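Local coordinates for FAD:protein FMN transferase (Vibrio cholerae, PDB 6NXI) that probably transfers the FMN moiety of FAD to a threonine hydroxyl of target flavoproteins, with magnesium as its cofactor, at residues 175-180 against 186-191; 60-65 against 69-74; 103-106 against 112-115; 81-86 against 264-269. All blocks are in the same frame, centred on the assembly; numbering follows the deposited sequence.

Contact 1, partly buried, lies in the long antiparallel sheet, where backbone bonds set the pairing and a tyrosine, a lysine and an arginine turn to helix 157-171. Contact 4, also partly buried and nearest the centre of the chain, joins two helices far apart in sequence through a carboxylate; one of them, a little further on, carries Asp269 to the magnesium ions and FAD. Contact 2 is a surface contact made mostly by aromatic rings, whereas contact 3 is buried and lays an arginine against backbone carbonyls of helix 100-105, whose Val103 touches FAD. Strand 71-72 of contact 2 precedes helix 75-90 of contact 4, which closes a chain loop containing contacts 1 and 3.

Contact 1. Residues 175-180 against 186-191; sequences ENYMVE and RLKGLN
Strands 177-180 and 186-188 run antiparallel, 175° apart in direction, with Tyr177-Lys188 and Val179-Arg186 as hydrogen-bonded pairs and Met178-Leu187 as the non-hydrogen-bonded pair between them. CB of Lys188 lies over one face of the Tyr177 ring, 3.7 Å from its centroid and shifted toward the rim, a CH-pi contact. With chi1 of 59°, Tyr177 sets its ring between backbone N and carbonyl carbon, so that it leans over the partner strand; its OH is bonded to Gln170. Lys188 runs on past the ring and turns at its last torsion to put NZ 2.8 Å from Glu175 OE1, a salt bridge on the anti side of the carboxylate, while a water joins NZ to Glu175 O. Arg186, on the same face, is paired with Asp163. On the opposite face Met178 CG meets Leu187 CD2 at 3.6 Å, the two side chains alongside. Beyond the strand ends, Asn176 OD1 accepts from Leu190 N at 2.9 Å on a lone pair, in the carbonyl plane, where Gly189 adopts positive phi. This is a beta hairpin inside an eight-stranded antiparallel sheet, flanked by strands 17-24 and 220-225, its Tyr177 face packed on helix 157-171.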
# COMPACT_ATOMS: atom_id res chain seq x y z
N GLU A 175 -18.09 5.92 14.99
CA GLU A 175 -17.11 7.03 14.98
C GLU A 175 -15.87 6.62 15.76
O GLU A 175 -14.95 7.42 15.79
CB GLU A 175 -17.78 8.31 15.45
CG GLU A 175 -18.97 8.72 14.55
CD GLU A 175 -18.79 8.87 13.02
OE1 GLU A 175 -17.70 9.22 12.57
OE2 GLU A 175 -19.78 8.66 12.25
N ASN A 176 -15.82 5.40 16.30
CA ASN A 176 -14.62 4.90 17.03
C ASN A 176 -14.22 3.56 16.41
O ASN A 176 -14.86 2.53 16.66
CB ASN A 176 -14.88 4.77 18.51
CG ASN A 176 -15.39 6.06 19.09
OD1 ASN A 176 -14.62 6.96 19.38
ND2 ASN A 176 -16.71 6.18 19.24
N TYR A 177 -13.14 3.53 15.63
CA TYR A 177 -12.77 2.28 14.95
C TYR A 177 -11.28 2.26 14.63
O TYR A 177 -10.63 3.31 14.46
CB TYR A 177 -13.56 2.08 13.66
CG TYR A 177 -13.42 3.17 12.61
CD1 TYR A 177 -12.31 3.25 11.80
CD2 TYR A 177 -14.41 4.13 12.41
CE1 TYR A 177 -12.14 4.27 10.87
CE2 TYR A 177 -14.28 5.11 11.44
CZ TYR A 177 -13.11 5.21 10.70
OH TYR A 177 -12.91 6.17 9.75
N MET A 178 -10.86 1.04 14.36
CA MET A 178 -9.54 0.73 13.73
C MET A 178 -9.82 -0.24 12.60
O MET A 178 -10.43 -1.29 12.87
CB MET A 178 -8.55 0.07 14.68
CG MET A 178 -7.35 -0.50 13.93
SD MET A 178 -6.33 -1.52 15.00
CE MET A 178 -5.77 -0.23 16.10
N VAL A 179 -9.50 0.13 11.35
CA VAL A 179 -9.59 -0.77 10.19
C VAL A 179 -8.17 -1.16 9.81
O VAL A 179 -7.39 -0.23 9.57
CB VAL A 179 -10.29 -0.07 9.03
CG1 VAL A 179 -10.26 -0.92 7.80
CG2 VAL A 179 -11.71 0.34 9.43
N GLU A 180 -7.85 -2.45 9.75
CA GLU A 180 -6.48 -2.91 9.40
C GLU A 180 -6.60 -4.02 8.34
O GLU A 180 -7.37 -4.97 8.54
CB GLU A 180 -5.76 -3.37 10.67
CG GLU A 180 -4.36 -3.92 10.39
CD GLU A 180 -4.30 -5.42 10.30
OE1 GLU A 180 -4.72 -6.10 11.28
OE2 GLU A 180 -3.95 -5.94 9.23
N ARG A 186 -6.36 2.39 9.25
CA ARG A 186 -7.00 3.70 9.41
C ARG A 186 -7.77 3.74 10.73
O ARG A 186 -8.47 2.75 11.03
CB ARG A 186 -7.93 4.01 8.24
CG ARG A 186 -8.51 5.40 8.34
CD ARG A 186 -8.94 5.88 6.96
NE ARG A 186 -9.93 6.91 7.14
CZ ARG A 186 -10.70 7.38 6.17
NH1 ARG A 186 -10.61 6.88 4.94
NH2 ARG A 186 -11.58 8.34 6.47
N LEU A 187 -7.63 4.84 11.45
CA LEU A 187 -8.17 4.99 12.82
C LEU A 187 -9.11 6.17 12.92
O LEU A 187 -8.89 7.20 12.24
CB LEU A 187 -7.01 5.29 13.77
CG LEU A 187 -5.82 4.37 13.75
CD1 LEU A 187 -4.72 4.90 14.67
CD2 LEU A 187 -6.27 2.95 14.14
N LYS A 188 -10.10 6.06 13.76
CA LYS A 188 -10.93 7.22 14.13
C LYS A 188 -11.36 7.10 15.59
O LYS A 188 -11.73 6.01 16.01
CB LYS A 188 -12.16 7.37 13.23
CG LYS A 188 -12.75 8.76 13.34
CD LYS A 188 -13.99 8.86 12.52
CE LYS A 188 -14.41 10.28 12.28
NZ LYS A 188 -15.42 10.66 13.29
N GLY A 189 -11.30 8.21 16.33
CA GLY A 189 -11.90 8.29 17.67
C GLY A 189 -11.07 7.56 18.69
O GLY A 189 -9.83 7.66 18.62
N LEU A 190 -11.72 6.83 19.57
CA LEU A 190 -11.13 6.32 20.82
C LEU A 190 -11.33 4.81 20.94
O LEU A 190 -12.35 4.27 20.47
CB LEU A 190 -11.79 7.04 22.00
CG LEU A 190 -11.70 8.56 22.00
CD1 LEU A 190 -12.59 9.10 23.08
CD2 LEU A 190 -10.27 9.05 22.13
N ASN A 191 -10.37 4.15 21.60
CA ASN A 191 -10.39 2.69 21.86
C ASN A 191 -11.26 2.39 23.07
O ASN A 191 -12.02 3.30 23.52
CB ASN A 191 -8.96 2.15 21.94
CG ASN A 191 -8.26 2.43 23.27
OD1 ASN A 191 -8.87 2.98 24.19
ND2 ASN A 191 -6.96 2.15 23.33
O HOH W 1 -14.70 10.12 16.18

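Contact 2. Residues 60-65 against 69-74; sequences SRFNQH and EPFAVS
Phe71 reaches from its strand to helix 58-64 and lays one face of its ring against the backbone of Phe62, whose CA stands 4.0 Å from the ring centroid and only 14° off the normal, a CH-pi contact. Phe71 holds CG opposite its own N (chi1 -179°), which carries the ring across to the helix. The far end of the ring, CZ, comes to 3.7 Å from Phe62 N and also lies against CB of Arg61. The Phe62 ring itself is turned elsewhere: its plane is inclined 49° to that of Phe71, and it offers an edge, with CD1 3.7 Å from Phe71 CB. The same CB is shared with His65, standing over a face of the imidazole at 4.2 Å from its centroid. The His65 and Phe71 side chains run antiparallel past one another, and CD1 of Phe71 lies 3.7 Å from His65 ND1, toward the rim of that face. The other nitrogen, NE2, donates to Glu69 O at 3.0 Å, meeting the oxygen somewhat out of the carbonyl plane. That bond helps to fix the rotation of the imidazole and implies a proton on NE2. Phe62, His65 and Phe71 thus form an aromatic cluster across a short turn at the protein surface. Lys144 of strand 141-144 makes a cation-pi contact with Phe62 and binds Phe62 O and His65 O, while Phe71 pairs by backbone with Leu142 of that strand, so the cluster ties helix 58-64 to the edge of the three-stranded sheet 71-72, 141-144 and 135-138.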
# COMPACT_ATOMS: atom_id res chain seq x y z
N SER A 60 -7.44 -7.13 -14.38
CA SER A 60 -6.81 -8.22 -15.17
C SER A 60 -7.35 -8.14 -16.59
O SER A 60 -6.58 -8.32 -17.53
CB SER A 60 -7.04 -9.55 -14.57
OG SER A 60 -6.31 -9.62 -13.34
N ARG A 61 -8.63 -7.83 -16.74
CA ARG A 61 -9.18 -7.67 -18.11
C ARG A 61 -8.46 -6.52 -18.82
O ARG A 61 -8.24 -6.65 -20.07
CB ARG A 61 -10.70 -7.55 -18.05
CG ARG A 61 -11.32 -8.86 -17.58
CD ARG A 61 -12.82 -8.82 -17.66
NE ARG A 61 -13.40 -8.40 -16.41
CZ ARG A 61 -14.02 -7.23 -16.17
NH1 ARG A 61 -14.13 -6.29 -17.10
NH2 ARG A 61 -14.50 -7.01 -14.97
N PHE A 62 -8.08 -5.44 -18.13
CA PHE A 62 -7.27 -4.36 -18.75
C PHE A 62 -5.89 -4.91 -19.14
O PHE A 62 -5.39 -4.58 -20.21
CB PHE A 62 -7.14 -3.14 -17.86
CG PHE A 62 -6.31 -2.04 -18.47
CD1 PHE A 62 -6.70 -1.45 -19.66
CD2 PHE A 62 -5.13 -1.64 -17.88
CE1 PHE A 62 -5.95 -0.43 -20.22
CE2 PHE A 62 -4.38 -0.62 -18.45
CZ PHE A 62 -4.79 -0.00 -19.61
N ASN A 63 -5.27 -5.68 -18.25
CA ASN A 63 -3.95 -6.29 -18.53
C ASN A 63 -4.09 -7.20 -19.75
O ASN A 63 -3.10 -7.25 -20.53
CB ASN A 63 -3.39 -6.99 -17.28
CG ASN A 63 -3.04 -5.97 -16.22
OD1 ASN A 63 -2.82 -4.80 -16.53
ND2 ASN A 63 -2.99 -6.41 -14.96
N GLN A 64 -5.21 -7.89 -19.92
CA GLN A 64 -5.44 -8.82 -21.07
C GLN A 64 -5.78 -8.04 -22.34
O GLN A 64 -5.61 -8.62 -23.44
CB GLN A 64 -6.51 -9.85 -20.73
CG GLN A 64 -6.07 -10.76 -19.61
CD GLN A 64 -7.24 -11.30 -18.83
OE1 GLN A 64 -8.35 -11.38 -19.36
NE2 GLN A 64 -7.01 -11.66 -17.57
N HIS A 65 -6.19 -6.79 -22.22
CA HIS A 65 -6.59 -5.91 -23.36
C HIS A 65 -5.35 -5.55 -24.20
O HIS A 65 -4.34 -5.20 -23.60
CB HIS A 65 -7.33 -4.73 -22.76
CG HIS A 65 -7.82 -3.71 -23.73
ND1 HIS A 65 -8.94 -3.94 -24.49
CD2 HIS A 65 -7.41 -2.45 -24.00
CE1 HIS A 65 -9.19 -2.87 -25.21
NE2 HIS A 65 -8.27 -1.95 -24.95
N GLU A 69 -7.06 1.24 -27.78
CA GLU A 69 -8.45 1.76 -27.61
C GLU A 69 -8.81 1.86 -26.14
O GLU A 69 -8.45 0.99 -25.33
CB GLU A 69 -9.51 0.98 -28.39
CG GLU A 69 -9.35 1.06 -29.91
CD GLU A 69 -9.85 2.31 -30.64
OE1 GLU A 69 -10.03 3.36 -30.01
OE2 GLU A 69 -10.07 2.22 -31.88
N PRO A 70 -9.51 2.94 -25.74
CA PRO A 70 -9.80 3.16 -24.31
C PRO A 70 -10.63 2.01 -23.73
O PRO A 70 -11.45 1.41 -24.40
CB PRO A 70 -10.53 4.52 -24.29
CG PRO A 70 -10.07 5.18 -25.57
CD PRO A 70 -9.98 4.05 -26.57
N PHE A 71 -10.30 1.65 -22.48
CA PHE A 71 -10.94 0.53 -21.77
C PHE A 71 -11.66 1.09 -20.53
O PHE A 71 -11.02 1.63 -19.59
CB PHE A 71 -9.85 -0.49 -21.43
CG PHE A 71 -10.34 -1.70 -20.71
CD1 PHE A 71 -10.69 -2.86 -21.38
CD2 PHE A 71 -10.44 -1.68 -19.34
CE1 PHE A 71 -11.10 -3.98 -20.67
CE2 PHE A 71 -10.93 -2.78 -18.64
CZ PHE A 71 -11.21 -3.94 -19.30
N ALA A 72 -12.98 1.00 -20.51
CA ALA A 72 -13.78 1.60 -19.44
C ALA A 72 -13.60 0.80 -18.15
O ALA A 72 -13.52 -0.44 -18.19
CB ALA A 72 -15.23 1.68 -19.85
N VAL A 73 -13.48 1.53 -17.05
CA VAL A 73 -13.33 0.96 -15.69
C VAL A 73 -14.30 1.67 -14.74
O VAL A 73 -14.88 2.75 -15.04
CB VAL A 73 -11.87 1.07 -15.21
CG1 VAL A 73 -10.93 0.25 -16.09
CG2 VAL A 73 -11.43 2.52 -15.13
N SER A 74 -14.45 1.05 -13.58
CA SER A 74 -15.31 1.55 -12.49
C SER A 74 -14.74 2.86 -11.94
O SER A 74 -13.51 3.11 -12.04
CB SER A 74 -15.41 0.53 -11.41
OG SER A 74 -14.14 0.33 -10.79

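Contact 3. Residues 103-106 against 112-115; sequences VNLW and ARPD. With FAD (flavin-adenine dinucleotide), chain B.
Leu105 O is met by the side chain of Arg113, whose NE comes to 3.0 Å and whose CD lies 3.4 Å from the same oxygen. One residue earlier, Asn104 O approaches Arg113 CG at 3.3 Å, so the aliphatic part of the arginine lies against two successive carbonyl oxygens. Its course comes from two consecutive bends, chi2 -67° and chi3 -48°, which fold the chain back instead of letting it extend. The partial negative charge of these carbonyls would probably suit the cationic group beside them. Each face of the guanidinium is met by one carbon near its rim: Leu105 CD1 3.7 Å above one and Pro114 CD 3.5 Å above the other. Leu105 CB points away from the arginine, and it is the CD1 branch that turns back to reach the guanidinium. The arrangement joins the C-terminal end of helix 100-105 to the loop that leads on to helix 120-127. Salt bridges hold the two ends of the guanidinium: NH1 is paired with Glu111 in the same loop, and NH2 with Glu122 of helix 120-127. That helix also packs on Leu105 through Leu123 and Arg126. The other branch of Leu105, CD2, lies over a face of the Trp106 indole, whose NE1 is bonded to Gly248 O. Further back along helix 100-105, Val103 borders the cofactor pocket: its CG1 comes to 3.6 Å from FAD O2B on the adenosine ribose, and CG2 to 3.8 Å from FAD C8A of the adenine.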
# COMPACT_ATOMS: atom_id res chain seq x y z
N VAL A 103 7.56 -7.28 -11.31
CA VAL A 103 7.10 -7.94 -10.06
C VAL A 103 6.88 -9.44 -10.36
O VAL A 103 7.27 -10.32 -9.59
CB VAL A 103 5.81 -7.28 -9.58
CG1 VAL A 103 5.14 -8.06 -8.46
CG2 VAL A 103 6.06 -5.82 -9.18
N ASN A 104 6.25 -9.73 -11.49
CA ASN A 104 5.92 -11.10 -11.89
C ASN A 104 7.22 -11.84 -12.19
O ASN A 104 7.37 -12.96 -11.69
CB ASN A 104 4.96 -11.11 -13.07
CG ASN A 104 3.59 -10.54 -12.74
OD1 ASN A 104 3.31 -10.20 -11.60
ND2 ASN A 104 2.80 -10.32 -13.78
N LEU A 105 8.14 -11.22 -12.93
CA LEU A 105 9.45 -11.87 -13.25
C LEU A 105 10.16 -12.34 -11.98
O LEU A 105 10.75 -13.45 -11.98
CB LEU A 105 10.30 -10.89 -14.05
CG LEU A 105 11.67 -11.41 -14.47
CD1 LEU A 105 11.56 -12.49 -15.55
CD2 LEU A 105 12.55 -10.28 -14.95
N TRP A 106 10.21 -11.48 -10.97
CA TRP A 106 11.01 -11.75 -9.76
C TRP A 106 10.31 -12.72 -8.80
O TRP A 106 10.91 -13.04 -7.79
CB TRP A 106 11.41 -10.43 -9.11
CG TRP A 106 12.46 -9.73 -9.91
CD1 TRP A 106 12.34 -8.60 -10.66
CD2 TRP A 106 13.82 -10.17 -10.10
NE1 TRP A 106 13.52 -8.31 -11.28
CE2 TRP A 106 14.45 -9.23 -10.93
CE3 TRP A 106 14.58 -11.21 -9.54
CZ2 TRP A 106 15.78 -9.32 -11.30
CZ3 TRP A 106 15.91 -11.29 -9.89
CH2 TRP A 106 16.48 -10.36 -10.76
N ALA A 112 4.13 -18.07 -12.20
CA ALA A 112 4.97 -19.15 -11.65
C ALA A 112 6.41 -18.90 -12.10
O ALA A 112 6.63 -18.65 -13.28
CB ALA A 112 4.51 -20.50 -12.08
N ARG A 113 7.35 -18.88 -11.16
CA ARG A 113 8.77 -18.66 -11.54
C ARG A 113 9.63 -19.77 -10.97
O ARG A 113 9.34 -20.38 -9.93
CB ARG A 113 9.28 -17.30 -11.07
CG ARG A 113 8.52 -16.09 -11.60
CD ARG A 113 8.65 -15.86 -13.08
NE ARG A 113 10.05 -15.94 -13.49
CZ ARG A 113 10.48 -16.13 -14.72
NH1 ARG A 113 9.62 -16.19 -15.74
NH2 ARG A 113 11.78 -16.19 -14.95
N PRO A 114 10.77 -20.08 -11.61
CA PRO A 114 11.74 -20.99 -11.03
C PRO A 114 12.65 -20.32 -10.00
O PRO A 114 12.50 -19.13 -9.77
CB PRO A 114 12.57 -21.38 -12.25
CG PRO A 114 12.61 -20.08 -13.07
CD PRO A 114 11.24 -19.47 -12.87
N ASP A 115 13.61 -21.09 -9.47
CA ASP A 115 14.63 -20.55 -8.52
C ASP A 115 15.80 -19.94 -9.30
O ASP A 115 16.64 -19.23 -8.69
CB ASP A 115 15.13 -21.60 -7.54
CG ASP A 115 14.11 -21.99 -6.51
OD1 ASP A 115 13.70 -21.09 -5.79
OD2 ASP A 115 13.80 -23.17 -6.44
PA FAD B . 3.72 -2.49 -0.57
O1A FAD B . 5.07 -2.26 0.01
O2A FAD B . 2.60 -1.62 -0.17
O5B FAD B . 3.81 -2.49 -2.16
C5B FAD B . 4.61 -3.56 -2.73
C4B FAD B . 3.89 -4.25 -3.86
O4B FAD B . 3.60 -3.33 -4.95
C3B FAD B . 4.73 -5.37 -4.47
O3B FAD B . 4.42 -6.61 -3.83
C2B FAD B . 4.35 -5.32 -5.96
O2B FAD B . 3.14 -6.02 -6.19
C1B FAD B . 4.13 -3.83 -6.17
N9A FAD B . 5.31 -3.04 -6.49
C8A FAD B . 6.66 -3.38 -6.33
N7A FAD B . 7.44 -2.37 -6.59
C5A FAD B . 6.62 -1.33 -6.99
C6A FAD B . 6.90 -0.03 -7.42
N6A FAD B . 8.13 0.52 -7.47
N1A FAD B . 5.83 0.75 -7.69
C2A FAD B . 4.60 0.21 -7.63
N3A FAD B . 4.22 -1.01 -7.23
C4A FAD B . 5.30 -1.74 -6.93
N1 FAD B . -1.80 -11.83 -2.95
C2 FAD B . -2.06 -13.17 -3.17
O2 FAD B . -1.20 -14.03 -2.90
N3 FAD B . -3.26 -13.59 -3.66
C4 FAD B . -4.26 -12.72 -3.98
O4 FAD B . -5.32 -13.13 -4.45
C4X FAD B . -4.02 -11.32 -3.78
N5 FAD B . -4.97 -10.46 -4.10
C5X FAD B . -4.71 -9.12 -3.91
C6 FAD B . -5.70 -8.18 -4.26
C7 FAD B . -5.53 -6.82 -4.10
C7M FAD B . -6.64 -5.87 -4.49
C8 FAD B . -4.31 -6.36 -3.54
C8M FAD B . -4.05 -4.89 -3.35
C9 FAD B . -3.32 -7.28 -3.20
C9A FAD B . -3.50 -8.66 -3.36
N10 FAD B . -2.52 -9.61 -3.04
C10 FAD B . -2.74 -10.96 -3.24
C1' FAD B . -1.25 -9.18 -2.40
C2' FAD B . -0.26 -8.57 -3.33
O2' FAD B . 0.17 -9.52 -4.29
C3' FAD B . 0.95 -8.09 -2.52
O3' FAD B . 1.63 -9.16 -1.88
C4' FAD B . 0.62 -7.13 -1.40
O4' FAD B . -0.39 -6.23 -1.84
C5' FAD B . 1.86 -6.42 -0.88
O5' FAD B . 1.42 -5.38 0.04
P FAD B . 2.50 -4.66 0.95
O1P FAD B . 3.41 -5.63 1.57
O2P FAD B . 1.64 -3.70 1.73
O3P FAD B . 3.32 -3.96 -0.21

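Contact 4. Residues 81-86 against 264-269; sequences VKEAIR and SCMTAD. With MG (magnesium ion), chain C; MG (magnesium ion), chain D; EDO (1,2-ethanediol), chain E.
Helix 265-278, which carries Asp269 into the two-magnesium site, is joined to helix 75-90 by Thr267 and Glu83. Thr267 OG1 donates to Glu83 OE2 at 2.7 Å, well above the carboxylate plane. The same oxygen accepts Arg86 NH2 from the opposite face, while Arg86 NE donates to Glu83 OE1 at 2.9 Å, so a side-on arginine grip, one turn along, fixes how the carboxylate is rotated. Glu83 sends CG anti to its N and bends at chi2 (68°), which brings the carboxylate round to the threonine, and its CG rests on Met266 CE at 3.7 Å. The axes of 81-86 and 265-269 cross at -38°, 10.5 Å apart at closest approach, a distance bridged by side chains. Ser264 is the N-cap of helix 265-278, its OG accepting from Thr267 N at 3.1 Å. One turn on from Cys265, Asp269 OD1 bridges the metals, 2.6 Å from one magnesium ion and 2.2 Å from the other. Asp269 O also binds the first, with Thr155 and Thr273; FAD O2A bridges the two ions, and Glu184, FAD O2P and two waters complete the second. A 1,2-ethanediol, probably from the crystallisation liquor, accepts from Arg86 NH1 and NH2.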
# COMPACT_ATOMS: atom_id res chain seq x y z
N VAL A 81 -6.24 4.38 -9.85
CA VAL A 81 -5.21 4.57 -10.90
C VAL A 81 -4.79 6.05 -10.97
O VAL A 81 -3.61 6.35 -11.10
CB VAL A 81 -5.64 4.01 -12.27
CG1 VAL A 81 -4.60 4.34 -13.33
CG2 VAL A 81 -5.83 2.51 -12.18
N LYS A 82 -5.74 6.98 -10.84
CA LYS A 82 -5.41 8.41 -10.84
C LYS A 82 -4.43 8.75 -9.71
O LYS A 82 -3.48 9.52 -9.95
CB LYS A 82 -6.68 9.24 -10.72
CG LYS A 82 -6.47 10.72 -10.94
CD LYS A 82 -7.78 11.48 -11.03
CE LYS A 82 -8.80 10.84 -11.97
NZ LYS A 82 -8.53 11.09 -13.41
N GLU A 83 -4.68 8.17 -8.54
CA GLU A 83 -3.84 8.41 -7.35
C GLU A 83 -2.48 7.78 -7.64
O GLU A 83 -1.48 8.40 -7.37
CB GLU A 83 -4.50 7.87 -6.09
CG GLU A 83 -3.69 8.18 -4.86
CD GLU A 83 -3.58 9.65 -4.45
OE1 GLU A 83 -4.07 10.57 -5.20
OE2 GLU A 83 -2.94 9.87 -3.37
N ALA A 84 -2.44 6.62 -8.25
CA ALA A 84 -1.15 5.98 -8.58
C ALA A 84 -0.30 6.87 -9.51
O ALA A 84 0.98 6.93 -9.37
CB ALA A 84 -1.36 4.62 -9.21
N ILE A 85 -0.96 7.46 -10.50
CA ILE A 85 -0.27 8.37 -11.44
C ILE A 85 0.19 9.63 -10.70
O ILE A 85 1.34 10.03 -10.91
CB ILE A 85 -1.15 8.66 -12.67
CG1 ILE A 85 -1.32 7.37 -13.47
CG2 ILE A 85 -0.52 9.76 -13.50
CD1 ILE A 85 -2.31 7.50 -14.56
N ARG A 86 -0.66 10.20 -9.85
CA ARG A 86 -0.29 11.41 -9.10
C ARG A 86 0.94 11.11 -8.24
O ARG A 86 1.87 11.95 -8.19
CB ARG A 86 -1.43 11.89 -8.20
CG ARG A 86 -1.14 13.23 -7.56
CD ARG A 86 -2.21 13.61 -6.59
NE ARG A 86 -2.27 12.87 -5.33
CZ ARG A 86 -1.62 13.20 -4.24
NH1 ARG A 86 -0.85 14.27 -4.24
NH2 ARG A 86 -1.72 12.49 -3.14
N SER A 264 -5.86 9.61 4.06
CA SER A 264 -6.24 8.49 3.18
C SER A 264 -5.24 7.35 3.31
O SER A 264 -4.05 7.57 3.14
CB SER A 264 -6.34 8.93 1.73
OG SER A 264 -6.34 7.81 0.90
N CYS A 265 -5.75 6.17 3.61
CA CYS A 265 -4.92 4.96 3.65
C CYS A 265 -4.41 4.65 2.24
O CYS A 265 -3.24 4.30 2.09
CB CYS A 265 -5.64 3.79 4.28
SG CYS A 265 -4.47 2.50 4.78
N MET A 266 -5.21 4.82 1.24
CA MET A 266 -4.75 4.66 -0.17
C MET A 266 -3.48 5.50 -0.39
O MET A 266 -2.42 5.00 -0.90
CB MET A 266 -5.83 5.10 -1.14
CG MET A 266 -5.34 5.10 -2.54
SD MET A 266 -6.52 5.61 -3.80
CE MET A 266 -6.94 7.25 -3.27
N THR A 267 -3.53 6.76 -0.01
CA THR A 267 -2.42 7.71 -0.22
C THR A 267 -1.23 7.31 0.64
O THR A 267 -0.08 7.28 0.11
CB THR A 267 -2.89 9.14 0.03
OG1 THR A 267 -3.92 9.38 -0.92
CG2 THR A 267 -1.73 10.09 -0.15
N ALA A 268 -1.45 6.96 1.90
CA ALA A 268 -0.34 6.56 2.79
C ALA A 268 0.34 5.31 2.22
O ALA A 268 1.58 5.26 2.23
CB ALA A 268 -0.77 6.29 4.18
N ASP A 269 -0.45 4.39 1.67
CA ASP A 269 0.06 3.10 1.13
C ASP A 269 0.99 3.36 -0.04
O ASP A 269 2.13 2.80 -0.05
CB ASP A 269 -1.14 2.21 0.78
CG ASP A 269 -0.85 0.73 0.59
OD1 ASP A 269 0.31 0.32 0.87
OD2 ASP A 269 -1.76 0.02 0.10
MG MG C . 2.23 0.64 -0.81
MG MG D . 1.00 -1.68 1.28
C1 EDO E . 1.13 15.18 -0.65
O1 EDO E . 0.70 15.67 -1.91
C2 EDO E . 0.90 13.75 -0.42
O2 EDO E . -0.36 13.34 -0.87
O HOH W 2 -0.67 -2.28 -0.28
O HOH W 3 2.67 -0.07 2.43